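PDB 5I4M: amidase, hydantoinase/carbamoylase family, which probably hydrolyses N-carbamoyl-L-amino acids to the free amino acids, as a metal-dependent amidase of the peptidase M20 family that binds two zinc ions per subunit. Local coordinates for residues A[61-66]-A[189-194]; A[86-91]-A[96-101]; A[124-129]-A[419-424]. All coordinates share one frame; numbering follows the deposited sequence.

Contact 1. Residues A[61-66]-A[189-194]; sequences AARDLI and ARIGYA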
loop_
_atom_site.group_PDB
_atom_site.type_symbol
_atom_site.label_atom_id
_atom_site.label_comp_id
_atom_site.label_asym_id
_atom_site.label_seq_id
_atom_site.Cartn_x
_atom_site.Cartn_y
_atom_site.Cartn_z
ATOM N N ALA A 61 14.647 -4.987 23.075
ATOM C CA ALA A 61 15.275 -4.129 24.074
ATOM C C ALA A 61 14.326 -3.829 25.229
ATOM O O ALA A 61 14.749 -3.803 26.394
ATOM C CB ALA A 61 15.778 -2.834 23.428
ATOM N N ALA A 62 13.042 -3.609 24.943
ATOM C CA ALA A 62 12.100 -3.377 26.036
ATOM C C ALA A 62 11.985 -4.606 26.932
ATOM O O ALA A 62 11.962 -4.488 28.166
ATOM C CB ALA A 62 10.717 -2.986 25.500
ATOM N N ARG A 63 11.883 -5.794 26.326
ATOM C CA ARG A 63 11.894 -7.039 27.091
ATOM C C ARG A 63 13.150 -7.157 27.945
ATOM O O ARG A 63 13.071 -7.426 29.153
ATOM C CB ARG A 63 11.797 -8.236 26.141
ATOM C CG ARG A 63 10.474 -8.369 25.410
ATOM C CD ARG A 63 10.652 -9.225 24.143
ATOM N NE ARG A 63 9.344 -9.622 23.639
ATOM C CZ ARG A 63 8.762 -10.797 23.867
ATOM N NH1 ARG A 63 9.391 -11.744 24.566
ATOM N NH2 ARG A 63 7.548 -11.028 23.377
ATOM N N ASP A 64 14.327 -6.999 27.325
ATOM C CA ASP A 64 15.579 -7.111 28.072
ATOM C C ASP A 64 15.601 -6.161 29.263
ATOM O O ASP A 64 16.036 -6.529 30.365
ATOM C CB ASP A 64 16.776 -6.804 27.168
ATOM C CG ASP A 64 17.028 -7.861 26.104
ATOM O OD1 ASP A 64 16.410 -8.949 26.131
ATOM O OD2 ASP A 64 17.892 -7.595 25.236
ATOM N N LEU A 65 15.163 -4.925 29.049
ATOM C CA LEU A 65 15.249 -3.910 30.092
ATOM C C LEU A 65 14.364 -4.276 31.270
ATOM O O LEU A 65 14.797 -4.239 32.431
ATOM C CB LEU A 65 14.852 -2.552 29.519
ATOM C CG LEU A 65 14.823 -1.367 30.494
ATOM C CD1 LEU A 65 16.208 -1.050 31.040
ATOM C CD2 LEU A 65 14.236 -0.138 29.816
ATOM N N ILE A 66 13.130 -4.678 30.978
ATOM C CA ILE A 66 12.169 -4.999 32.026
ATOM C C ILE A 66 12.573 -6.275 32.754
ATOM O O ILE A 66 12.485 -6.351 33.986
ATOM C CB ILE A 66 10.763 -5.084 31.409
ATOM C CG1 ILE A 66 10.388 -3.708 30.840
ATOM C CG2 ILE A 66 9.740 -5.555 32.442
ATOM C CD1 ILE A 66 9.216 -3.717 29.873
ATOM N N ALA A 189 13.455 -16.678 17.786
ATOM C CA ALA A 189 14.832 -17.157 17.829
ATOM C C ALA A 189 15.813 -16.023 17.549
ATOM O O ALA A 189 16.865 -15.930 18.194
ATOM C CB ALA A 189 15.027 -18.303 16.834
ATOM N N ARG A 190 15.466 -15.125 16.623
ATOM C CA ARG A 190 16.385 -14.057 16.248
ATOM C C ARG A 190 16.674 -13.130 17.420
ATOM O O ARG A 190 17.829 -12.742 17.634
ATOM C CB ARG A 190 15.832 -13.251 15.070
ATOM C CG ARG A 190 16.859 -12.279 14.491
ATOM C CD ARG A 190 16.274 -11.448 13.372
ATOM N NE ARG A 190 15.181 -10.617 13.853
ATOM C CZ ARG A 190 15.356 -9.476 14.512
ATOM N NH1 ARG A 190 16.586 -9.042 14.760
ATOM N NH2 ARG A 190 14.307 -8.773 14.925
ATOM N N ILE A 191 15.643 -12.757 18.188
ATOM C CA ILE A 191 15.832 -11.820 19.292
ATOM C C ILE A 191 16.109 -12.524 20.610
ATOM O O ILE A 191 16.206 -11.859 21.649
ATOM C CB ILE A 191 14.627 -10.869 19.481
ATOM C CG1 ILE A 191 13.372 -11.622 19.951
ATOM C CG2 ILE A 191 14.362 -10.076 18.203
ATOM C CD1 ILE A 191 12.361 -10.698 20.644
ATOM N N GLY A 192 16.226 -13.847 20.606
ATOM C CA GLY A 192 16.634 -14.540 21.808
ATOM C C GLY A 192 15.526 -14.850 22.779
ATOM O O GLY A 192 15.806 -15.093 23.957
ATOM N N TYR A 193 14.269 -14.858 22.323
ATOM C CA TYR A 193 13.135 -15.177 23.180
ATOM C C TYR A 193 12.387 -16.422 22.710
ATOM O O TYR A 193 11.196 -16.571 22.982
ATOM C CB TYR A 193 12.190 -13.978 23.295
ATOM C CG TYR A 193 12.718 -12.978 24.304
ATOM C CD1 TYR A 193 12.376 -13.063 25.651
ATOM C CD2 TYR A 193 13.609 -11.987 23.919
ATOM C CE1 TYR A 193 12.892 -12.155 26.590
ATOM C CE2 TYR A 193 14.126 -11.091 24.846
ATOM C CZ TYR A 193 13.766 -11.178 26.169
ATOM O OH TYR A 193 14.299 -10.271 27.064
ATOM N N ALA A 194 13.075 -17.332 22.019
ATOM C CA ALA A 194 12.517 -18.662 21.749
ATOM C C ALA A 194 12.753 -19.501 22.994
ATOM O O ALA A 194 13.752 -20.212 23.113
ATOM C CB ALA A 194 13.153 -19.291 20.514
HETATM O O HOH W 1 17.646 -10.853 24.438
#

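Contact 2. Residues A[86-91]-A[96-101]; sequences FMRRAG and AAPVVT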
loop_
_atom_site.group_PDB
_atom_site.type_symbol
_atom_site.label_atom_id
_atom_site.label_comp_id
_atom_site.label_asym_id
_atom_site.label_seq_id
_atom_site.Cartn_x
_atom_site.Cartn_y
_atom_site.Cartn_z
ATOM N N PHE A 86 7.758 -14.610 32.003
ATOM C CA PHE A 86 7.132 -14.758 33.312
ATOM C C PHE A 86 8.125 -14.343 34.389
ATOM O O PHE A 86 9.155 -14.996 34.581
ATOM C CB PHE A 86 6.648 -16.191 33.510
ATOM C CG PHE A 86 5.658 -16.622 32.462
ATOM C CD1 PHE A 86 6.088 -17.154 31.252
ATOM C CD2 PHE A 86 4.299 -16.457 32.674
ATOM C CE1 PHE A 86 5.166 -17.535 30.276
ATOM C CE2 PHE A 86 3.375 -16.826 31.702
ATOM C CZ PHE A 86 3.805 -17.366 30.510
ATOM N N MET A 87 7.811 -13.256 35.080
ATOM C CA MET A 87 8.649 -12.715 36.140
ATOM C C MET A 87 7.947 -12.993 37.463
ATOM O O MET A 87 6.889 -12.420 37.743
ATOM C CB MET A 87 8.896 -11.227 35.907
ATOM C CG MET A 87 9.698 -10.948 34.640
ATOM S SD MET A 87 9.481 -9.296 33.929
ATOM C CE MET A 87 7.975 -9.518 32.968
ATOM N N ARG A 88 8.531 -13.880 38.264
ATOM C CA ARG A 88 7.846 -14.502 39.390
ATOM C C ARG A 88 8.424 -14.031 40.719
ATOM O O ARG A 88 9.639 -14.105 40.937
ATOM C CB ARG A 88 7.954 -16.024 39.288
ATOM C CG ARG A 88 7.352 -16.803 40.427
ATOM C CD ARG A 88 7.410 -18.273 40.068
ATOM N NE ARG A 88 7.024 -19.154 41.165
ATOM C CZ ARG A 88 5.852 -19.777 41.253
ATOM N NH1 ARG A 88 4.916 -19.610 40.310
ATOM N NH2 ARG A 88 5.620 -20.572 42.294
ATOM N N ARG A 89 7.549 -13.568 41.612
ATOM C CA ARG A 89 7.913 -13.261 42.993
ATOM C C ARG A 89 7.368 -14.368 43.888
ATOM O O ARG A 89 6.149 -14.535 44.000
ATOM C CB ARG A 89 7.361 -11.896 43.418
ATOM C CG ARG A 89 7.768 -11.463 44.844
ATOM C CD ARG A 89 7.071 -10.164 45.226
ATOM N NE ARG A 89 7.588 -9.548 46.449
ATOM C CZ ARG A 89 7.096 -9.748 47.667
ATOM N NH1 ARG A 89 6.069 -10.578 47.853
ATOM N NH2 ARG A 89 7.636 -9.118 48.701
ATOM N N ALA A 90 8.270 -15.110 44.529
ATOM C CA ALA A 90 7.876 -16.266 45.329
ATOM C C ALA A 90 6.836 -15.896 46.382
ATOM O O ALA A 90 6.838 -14.795 46.935
ATOM C CB ALA A 90 9.102 -16.875 46.013
ATOM N N GLY A 91 5.937 -16.844 46.663
ATOM C CA GLY A 91 5.037 -16.739 47.788
ATOM C C GLY A 91 5.480 -17.626 48.944
ATOM O O GLY A 91 6.500 -18.309 48.892
ATOM N N ALA A 96 2.180 -23.172 45.257
ATOM C CA ALA A 96 0.859 -22.591 45.067
ATOM C C ALA A 96 0.743 -22.003 43.667
ATOM O O ALA A 96 1.728 -21.548 43.075
ATOM C CB ALA A 96 0.584 -21.516 46.120
ATOM N N ALA A 97 -0.470 -22.039 43.132
ATOM C CA ALA A 97 -0.726 -21.431 41.840
ATOM C C ALA A 97 -0.573 -19.915 41.946
ATOM O O ALA A 97 -0.946 -19.322 42.965
ATOM C CB ALA A 97 -2.128 -21.791 41.344
ATOM N N PRO A 98 -0.016 -19.264 40.932
ATOM C CA PRO A 98 0.276 -17.835 41.051
ATOM C C PRO A 98 -0.936 -16.967 40.767
ATOM O O PRO A 98 -1.867 -17.358 40.060
ATOM C CB PRO A 98 1.355 -17.611 39.983
ATOM C CG PRO A 98 1.002 -18.621 38.914
ATOM C CD PRO A 98 0.524 -19.839 39.686
ATOM N N VAL A 99 -0.913 -15.771 41.345
ATOM C CA VAL A 99 -1.771 -14.680 40.903
ATOM C C VAL A 99 -0.954 -13.869 39.911
ATOM O O VAL A 99 0.136 -13.395 40.242
ATOM C CB VAL A 99 -2.242 -13.815 42.080
ATOM C CG1 VAL A 99 -2.998 -12.607 41.563
ATOM C CG2 VAL A 99 -3.126 -14.644 43.010
ATOM N N VAL A 100 -1.448 -13.741 38.686
ATOM C CA VAL A 100 -0.619 -13.160 37.639
ATOM C C VAL A 100 -1.223 -11.847 37.174
ATOM O O VAL A 100 -2.431 -11.611 37.265
ATOM C CB VAL A 100 -0.410 -14.105 36.440
ATOM C CG1 VAL A 100 -0.003 -15.507 36.923
ATOM C CG2 VAL A 100 -1.642 -14.153 35.585
ATOM N N THR A 101 -0.349 -10.976 36.688
ATOM C CA THR A 101 -0.763 -9.758 36.025
ATOM C C THR A 101 0.166 -9.562 34.844
ATOM O O THR A 101 1.160 -10.271 34.686
ATOM C CB THR A 101 -0.712 -8.547 36.965
ATOM O OG1 THR A 101 -1.391 -7.445 36.360
ATOM C CG2 THR A 101 0.738 -8.146 37.247
HETATM O O HOH W 2 3.825 -22.374 41.829
#

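Contact 3. Residues A[124-129]-A[419-424]; sequences LEVIRS and NVLLHA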
loop_
_atom_site.group_PDB
_atom_site.type_symbol
_atom_site.label_atom_id
_atom_site.label_comp_id
_atom_site.label_asym_id
_atom_site.label_seq_id
_atom_site.Cartn_x
_atom_site.Cartn_y
_atom_site.Cartn_z
ATOM N N LEU A 124 5.187 -4.614 37.431
ATOM C CA LEU A 124 6.504 -4.457 38.046
ATOM C C LEU A 124 6.429 -3.574 39.287
ATOM O O LEU A 124 7.085 -3.853 40.300
ATOM C CB LEU A 124 7.490 -3.872 37.033
ATOM C CG LEU A 124 8.856 -3.539 37.638
ATOM C CD1 LEU A 124 9.523 -4.803 38.163
ATOM C CD2 LEU A 124 9.754 -2.856 36.626
ATOM N N GLU A 125 5.627 -2.509 39.229
ATOM C CA GLU A 125 5.475 -1.626 40.385
ATOM C C GLU A 125 4.783 -2.334 41.544
ATOM O O GLU A 125 5.102 -2.061 42.706
ATOM C CB GLU A 125 4.709 -0.362 39.975
ATOM C CG GLU A 125 4.341 0.590 41.131
ATOM C CD GLU A 125 5.548 1.083 41.935
ATOM O OE1 GLU A 125 5.404 1.273 43.165
ATOM O OE2 GLU A 125 6.639 1.283 41.348
ATOM N N VAL A 126 3.856 -3.256 41.257
ATOM C CA VAL A 126 3.268 -4.066 42.326
ATOM C C VAL A 126 4.348 -4.893 43.012
ATOM O O VAL A 126 4.425 -4.958 44.243
ATOM C CB VAL A 126 2.140 -4.957 41.774
ATOM C CG1 VAL A 126 1.731 -5.996 42.805
ATOM C CG2 VAL A 126 0.947 -4.113 41.405
ATOM N N ILE A 127 5.214 -5.526 42.224
ATOM C CA ILE A 127 6.312 -6.312 42.790
ATOM C C ILE A 127 7.183 -5.442 43.685
ATOM O O ILE A 127 7.505 -5.798 44.828
ATOM C CB ILE A 127 7.143 -6.949 41.664
ATOM C CG1 ILE A 127 6.288 -7.930 40.856
ATOM C CG2 ILE A 127 8.390 -7.612 42.237
ATOM C CD1 ILE A 127 5.779 -9.082 41.657
ATOM N N ARG A 128 7.583 -4.275 43.171
ATOM C CA ARG A 128 8.454 -3.398 43.948
ATOM C C ARG A 128 7.758 -2.909 45.210
ATOM O O ARG A 128 8.393 -2.746 46.259
ATOM C CB ARG A 128 8.906 -2.216 43.091
ATOM C CG ARG A 128 9.818 -2.599 41.940
ATOM C CD ARG A 128 10.098 -1.397 41.059
ATOM N NE ARG A 128 11.284 -1.574 40.217
ATOM C CZ ARG A 128 11.585 -0.805 39.172
ATOM N NH1 ARG A 128 10.781 0.190 38.817
ATOM N NH2 ARG A 128 12.695 -1.035 38.477
ATOM N N SER A 129 6.451 -2.663 45.124
ATOM C CA SER A 129 5.719 -2.169 46.282
ATOM C C SER A 129 5.551 -3.257 47.332
ATOM O O SER A 129 5.597 -2.972 48.534
ATOM C CB SER A 129 4.365 -1.618 45.846
ATOM O OG SER A 129 4.527 -0.375 45.191
ATOM N N ASN A 419 -2.655 1.295 42.083
ATOM C CA ASN A 419 -3.120 1.009 43.439
ATOM C C ASN A 419 -4.247 -0.016 43.429
ATOM O O ASN A 419 -4.296 -0.915 44.282
ATOM C CB ASN A 419 -3.564 2.301 44.122
ATOM C CG ASN A 419 -2.405 3.042 44.762
ATOM O OD1 ASN A 419 -1.447 2.423 45.228
ATOM N ND2 ASN A 419 -2.483 4.369 44.789
ATOM N N VAL A 420 -5.159 0.094 42.467
ATOM C CA VAL A 420 -6.265 -0.856 42.399
ATOM C C VAL A 420 -5.750 -2.238 42.018
ATOM O O VAL A 420 -6.153 -3.253 42.601
ATOM C CB VAL A 420 -7.328 -0.335 41.416
ATOM C CG1 VAL A 420 -8.376 -1.404 41.139
ATOM C CG2 VAL A 420 -7.969 0.934 41.985
ATOM N N LEU A 421 -4.842 -2.300 41.044
ATOM C CA LEU A 421 -4.224 -3.573 40.686
ATOM C C LEU A 421 -3.517 -4.188 41.888
ATOM O O LEU A 421 -3.671 -5.379 42.174
ATOM C CB LEU A 421 -3.233 -3.373 39.537
ATOM C CG LEU A 421 -2.485 -4.636 39.110
ATOM C CD1 LEU A 421 -3.457 -5.606 38.452
ATOM C CD2 LEU A 421 -1.309 -4.322 38.171
ATOM N N LEU A 422 -2.730 -3.378 42.599
ATOM C CA LEU A 422 -2.026 -3.843 43.791
ATOM C C LEU A 422 -2.970 -4.515 44.776
ATOM O O LEU A 422 -2.713 -5.632 45.239
ATOM C CB LEU A 422 -1.314 -2.666 44.464
ATOM C CG LEU A 422 -0.664 -2.917 45.826
ATOM C CD1 LEU A 422 0.425 -3.984 45.715
ATOM C CD2 LEU A 422 -0.092 -1.613 46.409
ATOM N N HIS A 423 -4.072 -3.849 45.118
ATOM C CA HIS A 423 -4.925 -4.424 46.148
ATOM C C HIS A 423 -5.800 -5.553 45.635
ATOM O O HIS A 423 -6.074 -6.497 46.389
ATOM C CB HIS A 423 -5.741 -3.332 46.818
ATOM C CG HIS A 423 -4.972 -2.661 47.907
ATOM N ND1 HIS A 423 -5.017 -3.091 49.214
ATOM C CD2 HIS A 423 -4.042 -1.677 47.865
ATOM C CE1 HIS A 423 -4.196 -2.355 49.943
ATOM N NE2 HIS A 423 -3.592 -1.490 49.149
ATOM N N ALA A 424 -6.234 -5.500 44.379
ATOM C CA ALA A 424 -6.961 -6.636 43.827
ATOM C C ALA A 424 -6.078 -7.872 43.802
ATOM O O ALA A 424 -6.525 -8.975 44.143
ATOM C CB ALA A 424 -7.472 -6.307 42.426
#

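Contact 1. Residues A[61-66]-A[189-194]
R63 and Y193 mark the closest backbone approach, their CA atoms 9.1 Å apart, so side chains bridge the gap between helix 57-72 and the end of helix 184-191. That end is a Schellman motif. G192 leaves the helix with positive phi, 85°, and the chain turns so that Y193 points at the other helix. The contact lies in the zinc-binding part of the M20 fold, and the side chain of R63 is about 8 Å from that of the zinc ligand H104. Y193 and R63 run past each other in opposite directions. The R63 CD methylene sits over the centre of one ring face, 4.0 Å from the centroid, a CH-pi contact. Further out, R63 CZ lies 4.9 Å from the same centroid in a cation-pi contact. The guanidinium is not stacked flat: its plane stands 67° from the ring, and Y193 CD1 lies near its edge. The R63 chain is extended from CG to NE, which carries its head along the ring toward G83 O and T147 OG1. Both accept hydrogen bonds from it, on NH1 and NH2 respectively. I191 adds a small apolar contact, its CD1 being 4.2 Å from R63 CD. At the far end of the ring, Y193 OH donates a 2.7 Å hydrogen bond to D64 OD1. The carboxylate is turned 27° from the ring plane, and K60 forms a salt bridge with its other oxygen, OD2. D64 OD1 is gripped twice: Y193 OH binds at the anti lone pair of D64 OD1, and a water that also donates to I191 O donates to it as well.

Contact 2. Residues A[86-91]-A[96-101]
A96 O accepts a 2.6 Å hydrogen bond from a water, and the same water accepts one from R88 NH2, also at 2.6 Å. This water is the polar link between the two segments. A96 O and R88 NH2 are themselves 4.1 Å apart, too far for a direct bond. The carbonyl oxygen lies near the guanidinium plane, at its edge. R88 reaches this place with CG anti to the backbone N (chi1 177°) and the chain straight from CG to NE. The other terminal nitrogen, NH1, forms a salt bridge with E142. Strands 85-89 and 99-103 are not paired with each other here. Strand 141-145 runs between them in the sheet of the zinc-binding part, antiparallel to the first and parallel to the second. E142 belongs to that middle strand, so the R88 side chain passes across it to reach the segment beyond. P98 meets the guanidinium obliquely, and the two side chains cross at about a right angle. P98 CB is directed at segment 86-91 and lies 4.1 Å from R88 NH1.

Contact 3. Residues A[124-129]-A[419-424]
V126 follows E125, which turns to R31 in a salt bridge, and is the first residue of 124-129 to touch the other helix. It carries most of the contact. V126 CA is 5.5 Å from L422 CA, the closest backbone pair. Here helix 117-132 packs against helix 411-429 beside the sheet of the zinc-binding part of the M20 fold. The segment axes come within 9.6 Å and cross at -62°. The two methyls of V126 divide the work. CG1 is anti to the backbone N (chi1 168°) and meets L422 CD1 at 3.8 Å. CG2 lies against the backbone of the opposite helix, 3.8 Å from L422 CA, and also touches L421 CD2 at 3.9 Å. The valine thus presses one branch onto the helix surface and brings the other to the CD1 methyl of L422. One turn later, S129 points toward L422. Its CB is 4.5 Å from L422 CD2, at the margin of the contact. L421 goes on to touch F208 and L210 of strand 206-212, which ties this helix pair to the sheet. No hydrogen bond joins the two segments. The contact rests on buried methyl groups, so its hold depends on the fit of branched aliphatic shapes and not on the direction of any polar bond.

Along the chain, contact 2 falls wholly between the two segments of contact 1, and contact 3 opens after contact 2 has closed. Contacts 1 and 3 interleave, since 124-129 falls between 61-66 and 189-194, while 419-424 comes after both. Centre to centre, contacts 2 and 3 are about 13 Å apart. Contact 1 is farther off, about 21 Å from contact 2 and about 24 Å from contact 3. Contact 2 joins them: M87 of strand 85-89 packs on I66 of contact 1, and T101 of strand 99-103 touches L421 of contact 3. Together they connect early, middle and C-terminal parts of the chain within the zinc-binding domain, with contact 2 away from the metal site.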